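Local coordinates for sensor protein kinase HptS (PDB 6LKI) that is a sensor histidine kinase of Staphylococcus aureus that probably takes part in sensing external hexose phosphate and passes the signal on by phosphotransfer from a histidine, at residues 10-15 against 107-112; 61-66 against 78-83. All blocks are in the same frame, centred on the assembly; numbering follows the deposited sequence.

Contact 1: 10-15 against 107-112; sequences QSSLHH and TPRLSE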
loop_
_atom_site.group_PDB
_atom_site.type_symbol
_atom_site.label_atom_id
_atom_site.label_comp_id
_atom_site.label_asym_id
_atom_site.label_seq_id
_atom_site.Cartn_x
_atom_site.Cartn_y
_atom_site.Cartn_z
ATOM N N GLN B 10 -16.015 24.498 -13.031
ATOM C CA GLN B 10 -16.902 23.648 -12.242
ATOM C C GLN B 10 -17.794 22.813 -13.145
ATOM O O GLN B 10 -17.925 21.599 -12.951
ATOM C CB GLN B 10 -17.751 24.493 -11.289
ATOM C CG GLN B 10 -18.635 23.684 -10.320
ATOM C CD GLN B 10 -19.967 23.234 -10.915
ATOM O OE1 GLN B 10 -20.392 23.716 -11.966
ATOM N NE2 GLN B 10 -20.624 22.296 -10.241
ATOM N N SER B 11 -18.410 23.447 -14.143
ATOM C CA SER B 11 -19.308 22.726 -15.036
ATOM C C SER B 11 -18.552 21.708 -15.882
ATOM O O SER B 11 -19.057 20.610 -16.139
ATOM C CB SER B 11 -20.061 23.715 -15.924
ATOM O OG SER B 11 -20.912 23.035 -16.828
ATOM N N SER B 12 -17.340 22.055 -16.322
ATOM C CA SER B 12 -16.533 21.107 -17.085
ATOM C C SER B 12 -16.103 19.929 -16.219
ATOM O O SER B 12 -16.180 18.773 -16.652
ATOM C CB SER B 12 -15.316 21.816 -17.678
ATOM O OG SER B 12 -14.648 20.988 -18.615
ATOM N N LEU B 13 -15.646 20.200 -14.993
ATOM C CA LEU B 13 -15.312 19.114 -14.077
ATOM C C LEU B 13 -16.551 18.326 -13.676
ATOM O O LEU B 13 -16.474 17.109 -13.474
ATOM C CB LEU B 13 -14.606 19.668 -12.838
ATOM C CG LEU B 13 -13.231 20.299 -13.065
ATOM C CD1 LEU B 13 -12.752 21.016 -11.812
ATOM C CD2 LEU B 13 -12.221 19.253 -13.509
ATOM N N HIS B 14 -17.696 19.003 -13.555
ATOM C CA HIS B 14 -18.955 18.308 -13.307
ATOM C C HIS B 14 -19.272 17.336 -14.436
ATOM O O HIS B 14 -19.661 16.188 -14.189
ATOM C CB HIS B 14 -20.081 19.332 -13.137
ATOM C CG HIS B 14 -21.448 18.731 -13.049
ATOM N ND1 HIS B 14 -21.724 17.608 -12.300
ATOM C CD2 HIS B 14 -22.623 19.107 -13.609
ATOM C CE1 HIS B 14 -23.008 17.314 -12.406
ATOM N NE2 HIS B 14 -23.576 18.209 -13.195
ATOM N N HIS B 15 -19.089 17.772 -15.684
ATOM C CA HIS B 15 -19.405 16.922 -16.827
ATOM C C HIS B 15 -18.428 15.757 -16.943
ATOM O O HIS B 15 -18.835 14.630 -17.242
ATOM C CB HIS B 15 -19.406 17.758 -18.107
ATOM C CG HIS B 15 -19.902 17.024 -19.313
ATOM N ND1 HIS B 15 -21.235 16.730 -19.509
ATOM C CD2 HIS B 15 -19.246 16.535 -20.392
ATOM C CE1 HIS B 15 -21.378 16.087 -20.654
ATOM N NE2 HIS B 15 -20.186 15.957 -21.209
ATOM N N THR B 107 -6.152 21.052 -16.625
ATOM C CA THR B 107 -7.215 21.194 -17.607
ATOM C C THR B 107 -6.833 22.285 -18.594
ATOM O O THR B 107 -6.099 23.215 -18.243
ATOM C CB THR B 107 -8.567 21.542 -16.957
ATOM O OG1 THR B 107 -8.596 22.931 -16.610
ATOM C CG2 THR B 107 -8.809 20.706 -15.708
ATOM N N PRO B 108 -7.297 22.187 -19.843
ATOM C CA PRO B 108 -6.994 23.250 -20.816
ATOM C C PRO B 108 -7.488 24.615 -20.382
ATOM O O PRO B 108 -6.878 25.629 -20.741
ATOM C CB PRO B 108 -7.701 22.771 -22.090
ATOM C CG PRO B 108 -7.826 21.296 -21.924
ATOM C CD PRO B 108 -8.029 21.067 -20.457
ATOM N N ARG B 109 -8.576 24.672 -19.611
ATOM C CA ARG B 109 -9.070 25.957 -19.129
ATOM C C ARG B 109 -8.166 26.526 -18.044
ATOM O O ARG B 109 -7.732 27.681 -18.126
ATOM C CB ARG B 109 -10.500 25.806 -18.611
ATOM C CG ARG B 109 -11.437 26.913 -19.055
ATOM C CD ARG B 109 -12.809 26.736 -18.433
ATOM N NE ARG B 109 -13.502 25.574 -18.978
ATOM C CZ ARG B 109 -14.298 25.614 -20.041
ATOM N NH1 ARG B 109 -14.505 26.764 -20.669
ATOM N NH2 ARG B 109 -14.890 24.510 -20.474
ATOM N N LEU B 110 -7.872 25.727 -17.013
ATOM C CA LEU B 110 -7.074 26.222 -15.894
ATOM C C LEU B 110 -5.662 26.587 -16.335
ATOM O O LEU B 110 -5.069 27.541 -15.818
ATOM C CB LEU B 110 -7.030 25.179 -14.778
ATOM C CG LEU B 110 -8.357 24.869 -14.084
ATOM C CD1 LEU B 110 -8.160 23.817 -13.007
ATOM C CD2 LEU B 110 -8.979 26.130 -13.507
ATOM N N SER B 111 -5.101 25.831 -17.282
ATOM C CA SER B 111 -3.769 26.152 -17.781
ATOM C C SER B 111 -3.777 27.420 -18.625
ATOM O O SER B 111 -2.779 28.148 -18.657
ATOM C CB SER B 111 -3.212 24.979 -18.588
ATOM O OG SER B 111 -3.400 25.181 -19.978
ATOM N N GLU B 112 -4.889 27.702 -19.307
ATOM C CA GLU B 112 -4.978 28.899 -20.136
ATOM C C GLU B 112 -5.153 30.151 -19.285
ATOM O O GLU B 112 -4.451 31.149 -19.485
ATOM C CB GLU B 112 -6.130 28.762 -21.134
ATOM C CG GLU B 112 -6.696 30.088 -21.616
ATOM C CD GLU B 112 -8.033 29.935 -22.315
ATOM O OE1 GLU B 112 -8.043 29.799 -23.556
ATOM O OE2 GLU B 112 -9.073 29.950 -21.623
#
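Ser12 and Leu13, on one turn of the long helix 2-31, meet Arg109 and Thr107 at the start of the short helix 108-116. The fold, a long N-terminal helix laid along two four-stranded antiparallel sheets of strand order 2-1-4-3, resembles the double PDC/PAS-like sensor domains of membrane-bound kinases, and this contact lies where the first sheet hands over to the second. The approach is loose: Ser12 and Arg109 have their CA atoms 9.1 Å apart, and the two segments bury only 117 Å² between them.

No hydrogen bond crosses the gap. In the polar half, the Arg109 chain runs toward the long helix and bends at chi3 (-69°), which turns the guanidinium toward Ser12; there NH2 lies 3.9 Å from Ser12 CB. Ser12 OG sits at the guanidinium edge and in its plane, but at 4.0 Å from Arg109 NH2 this is proximity and not a bond. The same guanidinium has a weak, long ion pair with Glu8, one turn earlier on helix 2-31.

The apolar half is a single methyl contact, Leu13 CD2 to Thr107 CG2 at 4.3 Å, on the buried side of the helix. Ala58, in the loop before strand 59-66, also packs on Thr107.

Capping fixes the orientation of Thr107. With chi1 at 78°, its hydroxyl faces the first turn of its own helix while the methyl is left for Leu13. As the N-cap, Thr107 OG1 accepts from Leu110 N at 2.9 Å, the N-H pointing at the oxygen with an angle of 166°.

Contact 2: 61-66 against 78-83; sequences YYELSG and LNTKNM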
loop_
_atom_site.group_PDB
_atom_site.type_symbol
_atom_site.label_atom_id
_atom_site.label_comp_id
_atom_site.label_asym_id
_atom_site.label_seq_id
_atom_site.Cartn_x
_atom_site.Cartn_y
_atom_site.Cartn_z
ATOM N N TYR B 61 -4.922 10.895 -15.830
ATOM C CA TYR B 61 -4.099 9.695 -15.760
ATOM C C TYR B 61 -4.851 8.638 -14.970
ATOM O O TYR B 61 -5.394 8.929 -13.898
ATOM C CB TYR B 61 -2.743 9.989 -15.110
ATOM C CG TYR B 61 -1.877 10.892 -15.951
ATOM C CD1 TYR B 61 -1.203 10.398 -17.059
ATOM C CD2 TYR B 61 -1.756 12.244 -15.657
ATOM C CE1 TYR B 61 -0.421 11.223 -17.844
ATOM C CE2 TYR B 61 -0.975 13.077 -16.434
ATOM C CZ TYR B 61 -0.310 12.560 -17.525
ATOM O OH TYR B 61 0.469 13.381 -18.306
ATOM N N TYR B 62 -4.897 7.423 -15.503
ATOM C CA TYR B 62 -5.529 6.316 -14.807
ATOM C C TYR B 62 -4.474 5.392 -14.213
ATOM O O TYR B 62 -3.379 5.229 -14.761
ATOM C CB TYR B 62 -6.458 5.524 -15.734
ATOM C CG TYR B 62 -5.804 4.962 -16.982
ATOM C CD1 TYR B 62 -5.077 3.776 -16.942
ATOM C CD2 TYR B 62 -5.938 5.604 -18.205
ATOM C CE1 TYR B 62 -4.484 3.259 -18.084
ATOM C CE2 TYR B 62 -5.355 5.093 -19.351
ATOM C CZ TYR B 62 -4.629 3.923 -19.285
ATOM O OH TYR B 62 -4.046 3.416 -20.424
ATOM N N GLU B 63 -4.814 4.802 -13.071
ATOM C CA GLU B 63 -4.025 3.745 -12.448
ATOM C C GLU B 63 -4.969 2.582 -12.179
ATOM O O GLU B 63 -5.892 2.704 -11.367
ATOM C CB GLU B 63 -3.355 4.226 -11.159
ATOM C CG GLU B 63 -2.200 5.195 -11.378
ATOM C CD GLU B 63 -1.392 5.442 -10.115
ATOM O OE1 GLU B 63 -1.825 4.996 -9.033
ATOM O OE2 GLU B 63 -0.323 6.082 -10.205
ATOM N N LEU B 64 -4.763 1.472 -12.880
ATOM C CA LEU B 64 -5.547 0.256 -12.697
ATOM C C LEU B 64 -4.669 -0.741 -11.954
ATOM O O LEU B 64 -3.722 -1.291 -12.529
ATOM C CB LEU B 64 -6.018 -0.304 -14.039
ATOM C CG LEU B 64 -7.026 -1.453 -13.990
ATOM C CD1 LEU B 64 -8.296 -1.034 -13.261
ATOM C CD2 LEU B 64 -7.344 -1.940 -15.397
ATOM N N SER B 65 -4.977 -0.969 -10.681
ATOM C CA SER B 65 -4.113 -1.727 -9.786
ATOM C C SER B 65 -4.771 -3.044 -9.404
ATOM O O SER B 65 -5.927 -3.065 -8.968
ATOM C CB SER B 65 -3.788 -0.918 -8.530
ATOM O OG SER B 65 -3.196 0.325 -8.867
ATOM N N GLY B 66 -4.027 -4.134 -9.561
ATOM C CA GLY B 66 -4.466 -5.436 -9.122
ATOM C C GLY B 66 -3.331 -6.190 -8.464
ATOM O O GLY B 66 -2.228 -5.661 -8.292
ATOM N N LEU B 78 4.983 10.631 -13.583
ATOM C CA LEU B 78 4.724 11.837 -12.812
ATOM C C LEU B 78 4.145 11.466 -11.453
ATOM O O LEU B 78 3.393 10.496 -11.316
ATOM C CB LEU B 78 3.761 12.758 -13.562
ATOM C CG LEU B 78 4.130 13.149 -14.993
ATOM C CD1 LEU B 78 2.945 13.803 -15.688
ATOM C CD2 LEU B 78 5.343 14.067 -15.006
ATOM N N ASN B 79 4.505 12.243 -10.436
ATOM C CA ASN B 79 4.057 11.952 -9.081
ATOM C C ASN B 79 2.569 12.249 -8.948
ATOM O O ASN B 79 2.147 13.405 -9.063
ATOM C CB ASN B 79 4.862 12.762 -8.069
ATOM C CG ASN B 79 4.484 12.441 -6.636
ATOM O OD1 ASN B 79 3.895 11.396 -6.356
ATOM N ND2 ASN B 79 4.824 13.340 -5.720
ATOM N N THR B 80 1.774 11.204 -8.699
ATOM C CA THR B 80 0.331 11.375 -8.572
ATOM C C THR B 80 -0.055 12.175 -7.335
ATOM O O THR B 80 -1.194 12.644 -7.249
ATOM C CB THR B 80 -0.365 10.013 -8.538
ATOM O OG1 THR B 80 0.196 9.216 -7.488
ATOM C CG2 THR B 80 -0.190 9.291 -9.865
ATOM N N LYS B 81 0.862 12.340 -6.378
ATOM C CA LYS B 81 0.553 13.130 -5.191
ATOM C C LYS B 81 0.379 14.605 -5.530
ATOM O O LYS B 81 -0.315 15.328 -4.805
ATOM C CB LYS B 81 1.648 12.952 -4.139
ATOM C CG LYS B 81 1.887 11.507 -3.730
ATOM C CD LYS B 81 0.579 10.786 -3.444
ATOM C CE LYS B 81 0.772 9.277 -3.434
ATOM N NZ LYS B 81 1.468 8.800 -4.661
ATOM N N ASN B 82 0.990 15.066 -6.617
ATOM C CA ASN B 82 0.820 16.430 -7.094
ATOM C C ASN B 82 -0.373 16.578 -8.027
ATOM O O ASN B 82 -0.525 17.628 -8.662
ATOM C CB ASN B 82 2.092 16.908 -7.796
ATOM C CG ASN B 82 3.294 16.926 -6.874
ATOM O OD1 ASN B 82 3.151 16.961 -5.652
ATOM N ND2 ASN B 82 4.487 16.900 -7.456
ATOM N N MET B 83 -1.215 15.554 -8.130
ATOM C CA MET B 83 -2.420 15.588 -8.942
ATOM C C MET B 83 -3.651 15.537 -8.049
ATOM O O MET B 83 -3.570 15.296 -6.841
ATOM C CB MET B 83 -2.445 14.423 -9.939
ATOM C CG MET B 83 -1.244 14.355 -10.862
ATOM S SD MET B 83 -1.308 12.897 -11.917
ATOM C CE MET B 83 0.270 13.015 -12.755
#
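Tyr61 and Thr80 mark the nearest backbone approach, with CA atoms 8.6 Å apart, between an inner strand of the first antiparallel sheet of this PDC/PAS-like sensor fold and the loop that joins strand 69-72 to strand 84-92. The loop tightens into a 3-10 turn at 80-82, which an overlapping Asx turn opens: Asn79 OD1 accepts from Lys81 N. No backbone bond links the segments, so side chains alone bring them together.

Tyr61 meets two loop residues. Met83, extended beyond CG, crosses the tyrosine at about a right angle in a Met-aromatic contact: SD stands 5.0 Å from the ring centroid, obliquely placed, and Met83 CE comes to 3.6 Å from Tyr61 CD2. Farther out along the ring, Leu78 CD1 lies 3.6 Å from Tyr61 OH, the phenol end thus resting against a methyl.

The Glu63 and Thr80 side chains approach from opposite directions. With Thr80 chi1 at 55°, it is the methyl and not the hydroxyl that confronts the carboxylate; OG1 instead accepts from Lys81 NZ. Thr80 CG2 consequently lies 3.2 Å from Glu63 OE2, a close approach without a hydrogen bond.

The centres of the two contacts are 19 Å apart, on opposite sides of the chain's centre, and their nearest atoms stay about 10 Å from each other. Along the chain, both segments of contact 2 fall between those of contact 1, which are separated by 91 residues. Strand 97-106 relates them: it pairs with strand 59-66 of contact 2 and runs directly into helix 108-116 of contact 1. Contact 2 thus folds a connecting loop against the first sheet, whereas contact 1 brings the junction between the two sheets to the N-terminal helix. This arrangement is consistent with a sensor in which the long helix spans both lobes.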